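Long-range contacts in vesicular integral-membrane protein VIP36 (Canis lupus familiaris, PDB 2DUR), which acts as an intracellular lectin of the early secretory pathway, binding high-mannose glycans with the help of calcium and taking part in glycoprotein transport and sorting: residues H5-H10 with M223-L228; V169-G174 with V197-G202; K14-V19 with T33-Q38. One frame throughout, in Å; residues are numbered along the deposited sequence.

How the interactions relate
The N-terminal run H5-H10 is laid along M223-L228, at the end of strand 217-227, so interaction 1 closes a loop of 212 residues that holds the other two. Next, interaction 3 closes a short loop round strand 27-31, bringing T33-Q38 back to K14-V19. In series with it, interaction 2 closes a loop of 22 residues, holding strand 175-181, between the ends of strands 165-172 and 189-198. All three reach the same eight-stranded sheet of the sandwich: interaction 3 at edge strand 34-35, interaction 1 at strand 217-227, interaction 2 farther across. R8 packs on Q17 and L228 on R170, linking interaction 1 to both; interactions 2 and 3 stay about 17 Å apart at nearest atoms.

Interaction 1 of 3, residues H5-H10 with M223-L228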
loop_
_atom_site.group_PDB
_atom_site.type_symbol
_atom_site.label_atom_id
_atom_site.label_comp_id
_atom_site.label_asym_id
_atom_site.label_seq_id
_atom_site.Cartn_x
_atom_site.Cartn_y
_atom_site.Cartn_z
ATOM N N HIS A 5 6.324 11.079 -16.969
ATOM C CA HIS A 5 6.819 11.213 -15.611
ATOM C C HIS A 5 6.802 9.878 -14.863
ATOM O O HIS A 5 7.053 9.841 -13.650
ATOM C CB HIS A 5 6.023 12.279 -14.844
ATOM C CG HIS A 5 6.008 13.619 -15.520
ATOM N ND1 HIS A 5 7.160 14.323 -15.795
ATOM C CD2 HIS A 5 4.983 14.375 -15.984
ATOM C CE1 HIS A 5 6.845 15.458 -16.397
ATOM N NE2 HIS A 5 5.532 15.516 -16.517
ATOM N N LEU A 6 6.534 8.793 -15.594
ATOM C CA LEU A 6 6.714 7.437 -15.041
ATOM C C LEU A 6 8.135 7.218 -14.556
ATOM O O LEU A 6 9.108 7.471 -15.283
ATOM C CB LEU A 6 6.365 6.358 -16.076
ATOM C CG LEU A 6 6.401 4.901 -15.581
ATOM C CD1 LEU A 6 5.205 4.607 -14.674
ATOM C CD2 LEU A 6 6.434 3.911 -16.753
ATOM N N LYS A 7 8.281 6.722 -13.329
ATOM C CA LYS A 7 9.613 6.409 -12.822
ATOM C C LYS A 7 9.779 4.897 -12.837
ATOM O O LYS A 7 9.284 4.209 -11.962
ATOM C CB LYS A 7 9.829 6.999 -11.426
ATOM C CG LYS A 7 9.982 8.522 -11.449
ATOM C CD LYS A 7 11.361 8.884 -12.030
ATOM C CE LYS A 7 11.394 10.283 -12.588
ATOM N NZ LYS A 7 12.734 10.569 -13.185
ATOM N N ARG A 8 10.430 4.376 -13.874
ATOM C CA ARG A 8 10.398 2.922 -14.078
ATOM C C ARG A 8 11.055 2.136 -12.945
ATOM O O ARG A 8 10.631 1.006 -12.637
ATOM C CB ARG A 8 11.002 2.550 -15.443
ATOM C CG ARG A 8 10.964 1.046 -15.796
ATOM C CD ARG A 8 9.563 0.521 -15.944
ATOM N NE ARG A 8 9.553 -0.927 -16.155
ATOM C CZ ARG A 8 9.550 -1.835 -15.179
ATOM N NH1 ARG A 8 9.571 -1.455 -13.901
ATOM N NH2 ARG A 8 9.534 -3.133 -15.480
ATOM N N GLU A 9 12.042 2.744 -12.300
ATOM C CA GLU A 9 12.827 2.079 -11.265
ATOM C C GLU A 9 12.007 1.872 -9.974
ATOM O O GLU A 9 12.367 1.051 -9.123
ATOM C CB GLU A 9 14.127 2.829 -10.974
ATOM C CG GLU A 9 13.976 4.185 -10.297
ATOM C CD GLU A 9 13.745 5.357 -11.255
ATOM O OE1 GLU A 9 13.095 5.209 -12.321
ATOM O OE2 GLU A 9 14.208 6.462 -10.903
ATOM N N HIS A 10 10.923 2.629 -9.853
ATOM C CA HIS A 10 10.008 2.516 -8.705
ATOM C C HIS A 10 8.693 1.858 -9.092
ATOM O O HIS A 10 7.690 1.909 -8.339
ATOM C CB HIS A 10 9.770 3.898 -8.064
ATOM C CG HIS A 10 11.011 4.542 -7.524
ATOM N ND1 HIS A 10 11.888 3.885 -6.690
ATOM C CD2 HIS A 10 11.515 5.791 -7.696
ATOM C CE1 HIS A 10 12.876 4.700 -6.365
ATOM N NE2 HIS A 10 12.673 5.864 -6.960
ATOM N N MET A 223 2.421 -1.758 -10.366
ATOM C CA MET A 223 2.573 -0.566 -9.535
ATOM C C MET A 223 3.323 0.431 -10.398
ATOM O O MET A 223 4.410 0.142 -10.886
ATOM C CB MET A 223 3.377 -0.918 -8.291
ATOM C CG MET A 223 2.605 -1.904 -7.406
ATOM S SD MET A 223 3.463 -2.309 -5.887
ATOM C CE MET A 223 3.418 -0.762 -4.992
ATOM N N LYS A 224 2.721 1.594 -10.626
ATOM C CA LYS A 224 3.309 2.572 -11.533
ATOM C C LYS A 224 3.448 3.863 -10.772
ATOM O O LYS A 224 2.442 4.414 -10.309
ATOM C CB LYS A 224 2.425 2.752 -12.772
ATOM C CG LYS A 224 2.402 1.512 -13.665
ATOM C CD LYS A 224 1.374 1.668 -14.789
ATOM C CE LYS A 224 1.290 0.415 -15.652
ATOM N NZ LYS A 224 0.426 0.676 -16.854
ATOM N N LEU A 225 4.687 4.291 -10.602
ATOM C CA LEU A 225 4.977 5.464 -9.786
ATOM C C LEU A 225 5.289 6.632 -10.698
ATOM O O LEU A 225 6.214 6.547 -11.525
ATOM C CB LEU A 225 6.153 5.170 -8.851
ATOM C CG LEU A 225 6.469 6.169 -7.734
ATOM C CD1 LEU A 225 7.125 7.416 -8.265
ATOM C CD2 LEU A 225 5.241 6.511 -6.905
ATOM N N PHE A 226 4.559 7.733 -10.501
ATOM C CA PHE A 226 4.749 8.945 -11.310
ATOM C C PHE A 226 5.321 10.078 -10.483
ATOM O O PHE A 226 4.886 10.297 -9.352
ATOM C CB PHE A 226 3.413 9.369 -11.907
ATOM C CG PHE A 226 2.820 8.338 -12.819
ATOM C CD1 PHE A 226 1.872 7.435 -12.348
ATOM C CD2 PHE A 226 3.224 8.261 -14.151
ATOM C CE1 PHE A 226 1.325 6.472 -13.188
ATOM C CE2 PHE A 226 2.693 7.293 -14.990
ATOM C CZ PHE A 226 1.740 6.403 -14.517
ATOM N N GLN A 227 6.312 10.775 -11.035
ATOM C CA GLN A 227 6.805 11.989 -10.430
ATOM C C GLN A 227 5.834 13.125 -10.756
ATOM O O GLN A 227 5.447 13.316 -11.908
ATOM C CB GLN A 227 8.195 12.327 -10.957
ATOM C CG GLN A 227 8.781 13.581 -10.357
ATOM C CD GLN A 227 10.157 13.913 -10.906
ATOM O OE1 GLN A 227 10.631 13.292 -11.865
ATOM N NE2 GLN A 227 10.810 14.886 -10.293
ATOM N N LEU A 228 5.411 13.844 -9.723
ATOM C CA LEU A 228 4.639 15.061 -9.904
ATOM C C LEU A 228 5.608 16.239 -9.976
ATOM O O LEU A 228 6.528 16.357 -9.166
ATOM C CB LEU A 228 3.647 15.240 -8.745
ATOM C CG LEU A 228 2.705 14.061 -8.463
ATOM C CD1 LEU A 228 1.792 14.351 -7.273
ATOM C CD2 LEU A 228 1.883 13.733 -9.694
HETATM O O HOH W 1 9.819 13.041 -14.478
HETATM O O HOH W 2 13.641 12.502 -11.650
#
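Q227 OE1 is gripped by two waters that bridge it to H5 and K7. Water 1 donates to Q227 OE1 at 2.7 Å and also bonds H5 ND1, lying in the plane of the imidazole at its edge. Water 2 donates a longer bond to Q227 OE1 (3.1 Å) and accepts from K7 NZ at 2.6 Å. The Q227 chain is fully extended, with CG anti to the backbone N (chi1 -179°), which carries the amide up to these waters; K7 bends at chi2 and crosses it, with CE 3.2 Å from Q227 OE1. Beneath them the backbones run antiparallel. Q227 N donates to H5 O (2.9 Å), and K7 N to L225 O (2.7 Å), leaving L6 and F226 as a non-hydrogen-bonded pair. L6 CD1 sits off-centre over the F226 ring, 4.2 Å from its centroid, in a CH-pi contact; H67 meets the same ring. Farther on, H10 CB packs on L225 CB (3.9 Å), and H10 O is buried there without a polar partner. H10 ND1 bonds N55 OD1 on strand 49-55 of the other sheet. The N-terminal run thus adds a short antiparallel bridge to strand 217-227, flanked on its other side by strand 64-73, in the legume-lectin-like beta sandwich.

Interaction 2 of 3, residues V169-G174 with V197-G202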
loop_
_atom_site.group_PDB
_atom_site.type_symbol
_atom_site.label_atom_id
_atom_site.label_comp_id
_atom_site.label_asym_id
_atom_site.label_seq_id
_atom_site.Cartn_x
_atom_site.Cartn_y
_atom_site.Cartn_z
ATOM N N VAL A 169 -2.466 6.447 -4.836
ATOM C CA VAL A 169 -1.972 7.096 -3.614
ATOM C C VAL A 169 -1.091 8.240 -4.053
ATOM O O VAL A 169 -0.059 8.033 -4.677
ATOM C CB VAL A 169 -1.154 6.116 -2.733
ATOM C CG1 VAL A 169 -0.675 6.842 -1.475
ATOM C CG2 VAL A 169 -1.997 4.859 -2.361
ATOM N N ARG A 170 -1.491 9.451 -3.693
ATOM C CA ARG A 170 -0.791 10.671 -4.103
ATOM C C ARG A 170 -0.249 11.351 -2.856
ATOM O O ARG A 170 -0.966 11.498 -1.875
ATOM C CB ARG A 170 -1.745 11.632 -4.825
ATOM C CG ARG A 170 -1.051 12.894 -5.368
ATOM C CD ARG A 170 -2.097 13.866 -5.961
ATOM N NE ARG A 170 -1.484 15.108 -6.459
ATOM C CZ ARG A 170 -1.251 16.220 -5.745
ATOM N NH1 ARG A 170 -1.600 16.327 -4.451
ATOM N NH2 ARG A 170 -0.676 17.262 -6.349
ATOM N N TYR A 171 1.008 11.757 -2.904
ATOM C CA TYR A 171 1.584 12.465 -1.789
ATOM C C TYR A 171 2.370 13.675 -2.295
ATOM O O TYR A 171 3.295 13.529 -3.073
ATOM C CB TYR A 171 2.481 11.513 -0.964
ATOM C CG TYR A 171 3.079 12.220 0.230
ATOM C CD1 TYR A 171 2.247 12.739 1.241
ATOM C CD2 TYR A 171 4.447 12.436 0.327
ATOM C CE1 TYR A 171 2.780 13.424 2.351
ATOM C CE2 TYR A 171 5.003 13.137 1.417
ATOM C CZ TYR A 171 4.157 13.623 2.425
ATOM O OH TYR A 171 4.679 14.298 3.499
ATOM N N SER A 172 1.995 14.875 -1.840
ATOM C CA SER A 172 2.662 16.096 -2.282
ATOM C C SER A 172 2.331 17.226 -1.327
ATOM O O SER A 172 1.138 17.457 -1.025
ATOM C CB SER A 172 2.191 16.479 -3.700
ATOM O OG SER A 172 2.786 17.726 -4.110
ATOM N N ARG A 173 3.375 17.919 -0.865
ATOM C CA ARG A 173 3.220 19.109 -0.004
ATOM C C ARG A 173 2.301 18.815 1.198
ATOM O O ARG A 173 1.441 19.629 1.591
ATOM C CB ARG A 173 2.694 20.299 -0.826
ATOM C CG ARG A 173 3.677 20.724 -1.934
ATOM C CD ARG A 173 3.205 21.980 -2.648
ATOM N NE ARG A 173 3.368 23.126 -1.758
ATOM C CZ ARG A 173 4.467 23.863 -1.650
ATOM N NH1 ARG A 173 5.547 23.621 -2.400
ATOM N NH2 ARG A 173 4.471 24.871 -0.793
ATOM N N GLY A 174 2.497 17.638 1.791
ATOM C CA GLY A 174 1.768 17.274 2.998
ATOM C C GLY A 174 0.382 16.732 2.793
ATOM O O GLY A 174 -0.260 16.308 3.748
ATOM N N VAL A 197 0.443 15.746 6.590
ATOM C CA VAL A 197 1.193 14.491 6.674
ATOM C C VAL A 197 2.665 14.745 6.337
ATOM O O VAL A 197 2.975 15.202 5.240
ATOM C CB VAL A 197 0.585 13.427 5.745
ATOM C CG1 VAL A 197 1.474 12.192 5.676
ATOM C CG2 VAL A 197 -0.849 13.078 6.172
ATOM N N ARG A 198 3.559 14.446 7.291
ATOM C CA ARG A 198 5.004 14.674 7.142
ATOM C C ARG A 198 5.712 13.343 6.940
ATOM O O ARG A 198 5.642 12.475 7.801
ATOM C CB ARG A 198 5.599 15.395 8.370
ATOM C CG ARG A 198 5.066 16.811 8.590
ATOM C CD ARG A 198 5.749 17.571 9.768
ATOM N NE ARG A 198 7.222 17.529 9.830
ATOM C CZ ARG A 198 8.066 18.238 9.082
ATOM N NH1 ARG A 198 7.626 19.062 8.133
ATOM N NH2 ARG A 198 9.372 18.110 9.270
ATOM N N LEU A 199 6.324 13.172 5.773
ATOM C CA LEU A 199 7.090 11.965 5.451
ATOM C C LEU A 199 8.412 12.354 4.827
ATOM O O LEU A 199 8.462 13.313 4.034
ATOM C CB LEU A 199 6.311 11.103 4.450
ATOM C CG LEU A 199 4.993 10.495 4.964
ATOM C CD1 LEU A 199 4.223 9.854 3.806
ATOM C CD2 LEU A 199 5.220 9.473 6.061
ATOM N N PRO A 200 9.496 11.629 5.178
ATOM C CA PRO A 200 10.787 11.905 4.539
ATOM C C PRO A 200 10.905 11.312 3.135
ATOM O O PRO A 200 10.111 10.439 2.743
ATOM C CB PRO A 200 11.767 11.199 5.476
ATOM C CG PRO A 200 10.975 10.007 5.973
ATOM C CD PRO A 200 9.600 10.545 6.186
ATOM N N THR A 201 11.901 11.781 2.394
ATOM C CA THR A 201 12.346 11.091 1.186
ATOM C C THR A 201 13.280 9.965 1.646
ATOM O O THR A 201 13.711 9.963 2.810
ATOM C CB THR A 201 13.145 12.036 0.288
ATOM O OG1 THR A 201 14.122 12.719 1.083
ATOM C CG2 THR A 201 12.221 13.051 -0.419
ATOM N N GLY A 202 13.610 9.037 0.742
ATOM C CA GLY A 202 14.566 7.973 1.032
ATOM C C GLY A 202 13.941 6.688 1.583
ATOM O O GLY A 202 14.659 5.786 2.033
#
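Y171, near the end of strand 165-172, meets V197 and L199 with the outer part of its ring and its hydroxyl. CG is anti to the backbone N (chi1 -179°), which sends the ring out across the strand toward the end of strand 189-198. There Y171 OH donates to V197 O at 2.6 Å. That oxygen lies at the edge of the ring, in its plane, although the hydroxyl itself stands above the plane of the V197 carbonyl. Y171 OH also accepts a weak, bent bond from L199 N (3.0 Å, 130° at the hydrogen). The apolar parts of the ring are engaged too: Y171 CE1 touches V197 CG1 at 3.8 Å, and one face carries L199 CD1, 4.0 Å from the ring centroid and almost on the ring normal, a well-centred CH-pi contact. L199 also packs on L109 of strand 109-114, in the opposing sheet. Beyond the strand end, R173 and G174 form the type I' turn of the beta hairpin 165-172/175-181 in the lectin beta sandwich. G174 O accepts from V197 N at 3.0 Å, while G174 CA approaches V197 O at 3.3 Å in a CA-H...O contact. V197 therefore has both backbone polar atoms bonded to the first segment. The buried phenol donates one short bond and accepts a weak one from L199 N, and these bonds together with the leucine over its face would restrict rotation of the ring.

Interaction 3 of 3, residues K14-V19 with T33-Q38; sequences KPYQGV and TILTSQ
K14 reaches across Q38, its atoms passing the carbonyl oxygens of S37 and Q38. K14 CB rests 3.5 Å from S37 O. CG, in the crowded position between the backbone N and the carbonyl carbon (chi1 50°), is also nearest S37 O, and a bend at chi3 brings the rest of the chain to Q38. K14 CD comes within 3.4 Å of Q38 OE1, and K14 CE is about equally close to Q38 OE1 and Q38 O. At the tip, K14 NZ donates twice to one residue: to Q38 O at 2.7 Å, on a lone pair in the carbonyl plane, and to Q38 OE1 at 2.8 Å, from well above the amide plane. Q38 folds at chi2 so that its amide oxygen can share the ammonium with its own carbonyl. This grip sits where the chain leaves strand 34-35, an edge strand of the eight-stranded sheet, and an ST turn, with T36 OG1 accepting from Q38 N, shapes the bend before strand 40-43. Across the cis K14-P15 peptide, K14 CA lies over one face of the Y16 ring. The ring edge points to T36 O, 3.5 Å from Y16 CE1, while the Y16 hydroxyl is hydrogen-bonded to I221 O of strand 217-227. Y16 CD1 also meets L35 CD1 at 3.8 Å. V19 reaches the same leucine tip to tip, V19 CG1 being 3.9 Å from L35 CG, and both pack on F29 of strand 27-31 in the other sheet.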
loop_
_atom_site.group_PDB
_atom_site.type_symbol
_atom_site.label_atom_id
_atom_site.label_comp_id
_atom_site.label_asym_id
_atom_site.label_seq_id
_atom_site.Cartn_x
_atom_site.Cartn_y
_atom_site.Cartn_z
ATOM N N LYS A 14 4.643 -5.825 -15.806
ATOM C CA LYS A 14 4.878 -7.106 -16.498
ATOM C C LYS A 14 5.760 -6.881 -17.735
ATOM O O LYS A 14 5.614 -5.853 -18.407
ATOM C CB LYS A 14 3.608 -7.945 -16.755
ATOM C CG LYS A 14 2.388 -7.312 -17.401
ATOM C CD LYS A 14 1.242 -8.349 -17.384
ATOM C CE LYS A 14 -0.125 -7.765 -16.971
ATOM N NZ LYS A 14 -1.189 -8.790 -16.571
ATOM N N PRO A 15 6.692 -7.829 -18.013
ATOM C CA PRO A 15 6.784 -9.175 -17.437
ATOM C C PRO A 15 7.642 -9.256 -16.167
ATOM O O PRO A 15 8.086 -10.348 -15.759
ATOM C CB PRO A 15 7.433 -9.972 -18.575
ATOM C CG PRO A 15 8.358 -8.959 -19.247
ATOM C CD PRO A 15 7.798 -7.571 -18.956
ATOM N N TYR A 16 7.858 -8.098 -15.552
ATOM C CA TYR A 16 8.608 -7.958 -14.317
ATOM C C TYR A 16 10.084 -8.133 -14.602
ATOM O O TYR A 16 10.580 -9.237 -14.863
ATOM C CB TYR A 16 8.055 -8.869 -13.209
ATOM C CG TYR A 16 6.547 -8.768 -13.131
ATOM C CD1 TYR A 16 5.739 -9.879 -13.359
ATOM C CD2 TYR A 16 5.920 -7.535 -12.883
ATOM C CE1 TYR A 16 4.363 -9.796 -13.315
ATOM C CE2 TYR A 16 4.534 -7.429 -12.838
ATOM C CZ TYR A 16 3.757 -8.556 -13.056
ATOM O OH TYR A 16 2.389 -8.517 -13.017
ATOM N N GLN A 17 10.784 -7.006 -14.566
ATOM C CA GLN A 17 12.166 -6.969 -14.985
ATOM C C GLN A 17 13.045 -7.960 -14.228
ATOM O O GLN A 17 13.018 -8.018 -12.998
ATOM C CB GLN A 17 12.723 -5.556 -14.832
ATOM C CG GLN A 17 14.099 -5.394 -15.452
ATOM C CD GLN A 17 14.593 -3.972 -15.379
ATOM O OE1 GLN A 17 13.945 -3.058 -15.890
ATOM N NE2 GLN A 17 15.734 -3.770 -14.733
ATOM N N GLY A 18 13.820 -8.749 -14.970
ATOM C CA GLY A 18 14.826 -9.611 -14.356
ATOM C C GLY A 18 14.308 -10.895 -13.725
ATOM O O GLY A 18 15.067 -11.621 -13.087
ATOM N N VAL A 19 13.021 -11.165 -13.890
ATOM C CA VAL A 19 12.440 -12.393 -13.342
ATOM C C VAL A 19 12.647 -13.519 -14.342
ATOM O O VAL A 19 13.184 -14.582 -13.991
ATOM C CB VAL A 19 10.939 -12.228 -13.012
ATOM C CG1 VAL A 19 10.307 -13.578 -12.637
ATOM C CG2 VAL A 19 10.764 -11.203 -11.887
ATOM N N THR A 33 4.993 -14.923 -1.655
ATOM C CA THR A 33 4.892 -14.330 -3.003
ATOM C C THR A 33 5.380 -15.272 -4.114
ATOM O O THR A 33 6.462 -15.838 -4.018
ATOM C CB THR A 33 5.691 -13.042 -3.057
ATOM O OG1 THR A 33 5.107 -12.143 -2.105
ATOM C CG2 THR A 33 5.621 -12.415 -4.455
ATOM N N ILE A 34 4.575 -15.403 -5.168
ATOM C CA ILE A 34 5.035 -16.065 -6.396
ATOM C C ILE A 34 4.698 -15.162 -7.583
ATOM O O ILE A 34 3.916 -14.223 -7.442
ATOM C CB ILE A 34 4.403 -17.464 -6.592
ATOM C CG1 ILE A 34 2.903 -17.353 -6.897
ATOM C CG2 ILE A 34 4.684 -18.367 -5.343
ATOM C CD1 ILE A 34 2.283 -18.624 -7.532
ATOM N N LEU A 35 5.274 -15.499 -8.735
ATOM C CA LEU A 35 5.172 -14.737 -9.972
ATOM C C LEU A 35 4.546 -15.610 -11.055
ATOM O O LEU A 35 4.830 -16.818 -11.134
ATOM C CB LEU A 35 6.582 -14.378 -10.455
ATOM C CG LEU A 35 7.547 -13.285 -9.968
ATOM C CD1 LEU A 35 7.209 -11.891 -10.536
ATOM C CD2 LEU A 35 7.694 -13.249 -8.472
ATOM N N THR A 36 3.683 -15.008 -11.867
ATOM C CA THR A 36 3.383 -15.512 -13.210
ATOM C C THR A 36 3.750 -14.385 -14.193
ATOM O O THR A 36 4.165 -13.291 -13.785
ATOM C CB THR A 36 1.895 -15.939 -13.378
ATOM O OG1 THR A 36 1.040 -14.787 -13.320
ATOM C CG2 THR A 36 1.463 -16.908 -12.287
ATOM N N SER A 37 3.612 -14.648 -15.490
ATOM C CA SER A 37 3.872 -13.628 -16.498
ATOM C C SER A 37 2.837 -12.506 -16.454
ATOM O O SER A 37 3.061 -11.438 -17.033
ATOM C CB SER A 37 3.863 -14.270 -17.888
ATOM O OG SER A 37 2.569 -14.783 -18.167
ATOM N N GLN A 38 1.716 -12.748 -15.770
ATOM C CA GLN A 38 0.588 -11.803 -15.749
ATOM C C GLN A 38 0.315 -11.090 -14.427
ATOM O O GLN A 38 -0.386 -10.082 -14.400
ATOM C CB GLN A 38 -0.692 -12.488 -16.216
ATOM C CG GLN A 38 -0.672 -12.857 -17.715
ATOM C CD GLN A 38 -0.233 -11.684 -18.603
ATOM O OE1 GLN A 38 -0.914 -10.642 -18.686
ATOM N NE2 GLN A 38 0.906 -11.851 -19.271
#